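PsaO (Dunaliella salina, PDB 6SL5) is a small membrane subunit of photosystem I that binds chlorophyll a and beta-carotene and probably takes part in light harvesting. Local coordinates at residues F35-G40 with D53-L58. Sequence-based numbering, arbitrary orientation.
With CLA (chlorophyll a), chain B.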
# COMPACT_ATOMS: atom_id res chain seq x y z
N PHE M 35 -34.69 48.81 -20.38
CA PHE M 35 -35.01 47.87 -19.33
C PHE M 35 -36.49 47.98 -18.98
O PHE M 35 -37.16 46.97 -18.87
CB PHE M 35 -34.07 48.12 -18.15
CG PHE M 35 -34.50 47.51 -16.86
CD1 PHE M 35 -34.53 46.16 -16.67
CD2 PHE M 35 -34.82 48.33 -15.81
CE1 PHE M 35 -34.91 45.64 -15.45
CE2 PHE M 35 -35.19 47.83 -14.61
CZ PHE M 35 -35.23 46.48 -14.43
N TYR M 36 -37.04 49.21 -18.92
CA TYR M 36 -38.46 49.38 -18.60
C TYR M 36 -39.38 48.88 -19.72
O TYR M 36 -40.40 48.24 -19.44
CB TYR M 36 -38.82 50.83 -18.29
CG TYR M 36 -40.11 50.94 -17.49
CD1 TYR M 36 -40.11 50.62 -16.17
CD2 TYR M 36 -41.31 51.34 -18.05
CE1 TYR M 36 -41.26 50.70 -15.39
CE2 TYR M 36 -42.49 51.41 -17.27
CZ TYR M 36 -42.43 51.09 -15.93
OH TYR M 36 -43.53 51.13 -15.09
N GLU M 37 -39.07 49.16 -20.99
CA GLU M 37 -39.96 48.69 -22.04
C GLU M 37 -39.85 47.20 -22.26
O GLU M 37 -40.84 46.55 -22.61
CB GLU M 37 -39.72 49.44 -23.37
CG GLU M 37 -38.42 49.15 -24.13
CD GLU M 37 -38.53 48.01 -25.15
OE1 GLU M 37 -39.66 47.56 -25.43
OE2 GLU M 37 -37.48 47.56 -25.64
N SER M 38 -38.66 46.62 -22.04
CA SER M 38 -38.53 45.19 -22.21
C SER M 38 -39.14 44.46 -21.03
O SER M 38 -39.65 43.35 -21.21
CB SER M 38 -37.09 44.79 -22.37
OG SER M 38 -37.01 43.42 -22.06
N ILE M 39 -39.09 45.04 -19.83
CA ILE M 39 -39.74 44.40 -18.70
C ILE M 39 -41.22 44.69 -18.73
O ILE M 39 -41.97 44.02 -18.01
CB ILE M 39 -39.27 44.83 -17.29
CG1 ILE M 39 -39.67 46.28 -17.00
CG2 ILE M 39 -37.83 44.51 -17.06
CD1 ILE M 39 -39.28 46.86 -15.69
N GLY M 40 -41.67 45.67 -19.53
CA GLY M 40 -43.06 46.05 -19.61
C GLY M 40 -43.99 44.96 -20.12
O GLY M 40 -45.17 44.94 -19.74
N ASP M 53 -34.93 35.90 -24.36
CA ASP M 53 -35.25 37.30 -24.12
C ASP M 53 -33.97 38.02 -23.71
O ASP M 53 -33.68 38.19 -22.53
CB ASP M 53 -36.33 37.45 -23.05
CG ASP M 53 -37.19 38.67 -23.27
OD1 ASP M 53 -36.98 39.34 -24.30
OD2 ASP M 53 -38.06 38.97 -22.43
N ASP M 54 -33.20 38.43 -24.71
CA ASP M 54 -31.95 39.14 -24.43
C ASP M 54 -32.22 40.54 -23.92
O ASP M 54 -31.38 41.13 -23.23
CB ASP M 54 -31.07 39.19 -25.68
CG ASP M 54 -29.62 39.48 -25.35
OD1 ASP M 54 -29.24 39.37 -24.17
OD2 ASP M 54 -28.86 39.83 -26.28
N LYS M 55 -33.39 41.10 -24.23
CA LYS M 55 -33.68 42.45 -23.77
C LYS M 55 -34.16 42.50 -22.32
O LYS M 55 -34.20 43.59 -21.75
CB LYS M 55 -34.71 43.11 -24.70
CG LYS M 55 -36.00 42.34 -24.93
CD LYS M 55 -37.08 43.16 -25.63
CE LYS M 55 -38.49 42.76 -25.18
NZ LYS M 55 -38.69 41.28 -25.18
N PHE M 56 -34.55 41.40 -21.69
CA PHE M 56 -35.04 41.47 -20.31
C PHE M 56 -33.99 41.14 -19.27
O PHE M 56 -33.67 41.97 -18.41
CB PHE M 56 -36.27 40.57 -20.15
CG PHE M 56 -36.64 40.27 -18.72
CD1 PHE M 56 -37.11 41.25 -17.88
CD2 PHE M 56 -36.54 38.98 -18.22
CE1 PHE M 56 -37.46 40.98 -16.57
CE2 PHE M 56 -36.89 38.69 -16.90
CZ PHE M 56 -37.35 39.70 -16.08
N TRP M 57 -33.45 39.93 -19.32
CA TRP M 57 -32.47 39.47 -18.34
C TRP M 57 -31.18 40.25 -18.36
O TRP M 57 -30.67 40.64 -17.31
CB TRP M 57 -32.16 38.00 -18.57
CG TRP M 57 -33.25 37.09 -18.23
CD1 TRP M 57 -33.96 36.32 -19.10
CD2 TRP M 57 -33.77 36.82 -16.93
NE1 TRP M 57 -34.89 35.59 -18.42
CE2 TRP M 57 -34.79 35.88 -17.08
CE3 TRP M 57 -33.47 37.29 -15.65
CZ2 TRP M 57 -35.50 35.38 -16.02
CZ3 TRP M 57 -34.18 36.81 -14.58
CH2 TRP M 57 -35.20 35.86 -14.77
N LEU M 58 -30.61 40.48 -19.55
CA LEU M 58 -29.33 41.19 -19.66
C LEU M 58 -29.46 42.63 -19.16
O LEU M 58 -28.60 43.11 -18.41
CB LEU M 58 -28.84 41.18 -21.11
CG LEU M 58 -27.49 41.82 -21.45
CD1 LEU M 58 -26.82 40.97 -22.47
CD2 LEU M 58 -27.60 43.22 -22.02
MG CLA B . -35.51 47.36 -9.38
CHA CLA B . -35.31 43.92 -9.62
CHB CLA B . -33.51 47.37 -6.61
CHC CLA B . -35.83 50.68 -9.22
CHD CLA B . -37.58 47.37 -12.20
NA CLA B . -34.50 45.80 -8.21
C1A CLA B . -34.54 44.49 -8.46
C2A CLA B . -33.69 43.72 -7.50
C3A CLA B . -33.14 44.83 -6.58
C4A CLA B . -33.73 46.09 -7.14
CMA CLA B . -33.16 44.63 -5.08
NB CLA B . -34.79 48.80 -8.12
C1B CLA B . -33.99 48.63 -7.03
C2B CLA B . -33.73 49.91 -6.42
C3B CLA B . -34.39 50.83 -7.18
C4B CLA B . -35.05 50.10 -8.24
CMB CLA B . -32.88 50.19 -5.21
CAB CLA B . -34.43 52.30 -6.99
CBB CLA B . -35.69 53.04 -6.61
NC CLA B . -36.37 48.80 -10.61
C1C CLA B . -36.47 50.08 -10.31
C2C CLA B . -37.33 50.84 -11.22
C3C CLA B . -37.71 49.87 -12.06
C4C CLA B . -37.15 48.60 -11.71
CMC CLA B . -37.70 52.30 -11.21
CAC CLA B . -38.59 50.04 -13.19
ND CLA B . -36.32 46.07 -10.64
C1D CLA B . -37.08 46.13 -11.76
C2D CLA B . -37.28 44.80 -12.35
C3D CLA B . -36.58 43.97 -11.51
C4D CLA B . -36.03 44.73 -10.49
CMD CLA B . -37.98 44.19 -13.53
CAD CLA B . -36.25 42.57 -11.33
OBD CLA B . -36.77 41.62 -11.88
CBD CLA B . -35.37 42.49 -10.13
CGD CLA B . -36.01 41.59 -9.13
O1D CLA B . -37.18 41.72 -8.85
O2D CLA B . -35.28 40.64 -8.56
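S38 faces the 53-58 segment from helix 31-40, and its OG, anti to the backbone N (chi1 160°), gives a weak hydrogen bond to K55 O at 2.8 Å. The lysine chain runs alongside this serine: CB, CG, CD and CE all pack against S38 CB and OG. K55 starts with CG between its backbone N and carbonyl carbon (chi1 54°), then bends at chi3 and chi4, bringing NZ back to its own segment, where it forms a salt bridge with D53 OD1 (2.7 Å) on that oxygen's syn lone pair. D53 OD2 receives weak hydrogen bonds from Q41 and N42. E37 stays looser, its OE1 6.4 Å from K55 NZ. A methionine in place of K55 would probably leave D53 OD1 without its charged mate. Next to S38 and K55 in sequence, I39 and F56 cross at about a right angle, with I39 CG2 meeting the ring edge of F56 in plane at CD1 (3.4 Å). The same I39 CG2 lies 3.5 Å from the chlorophyll methyl CMD. F35 turns its ring edge to the macrocycle, CZ being 3.3 Å from C1D, while Y36 CD1 touches CAC at 3.4 Å. The contact thus joins helix 31-40 to the start of helix 57-79 in the PsaO transmembrane domain and sets residues of two chlorophyll a pockets side by side: F35, Y36 and I39 in one, F56 and W57 in the other.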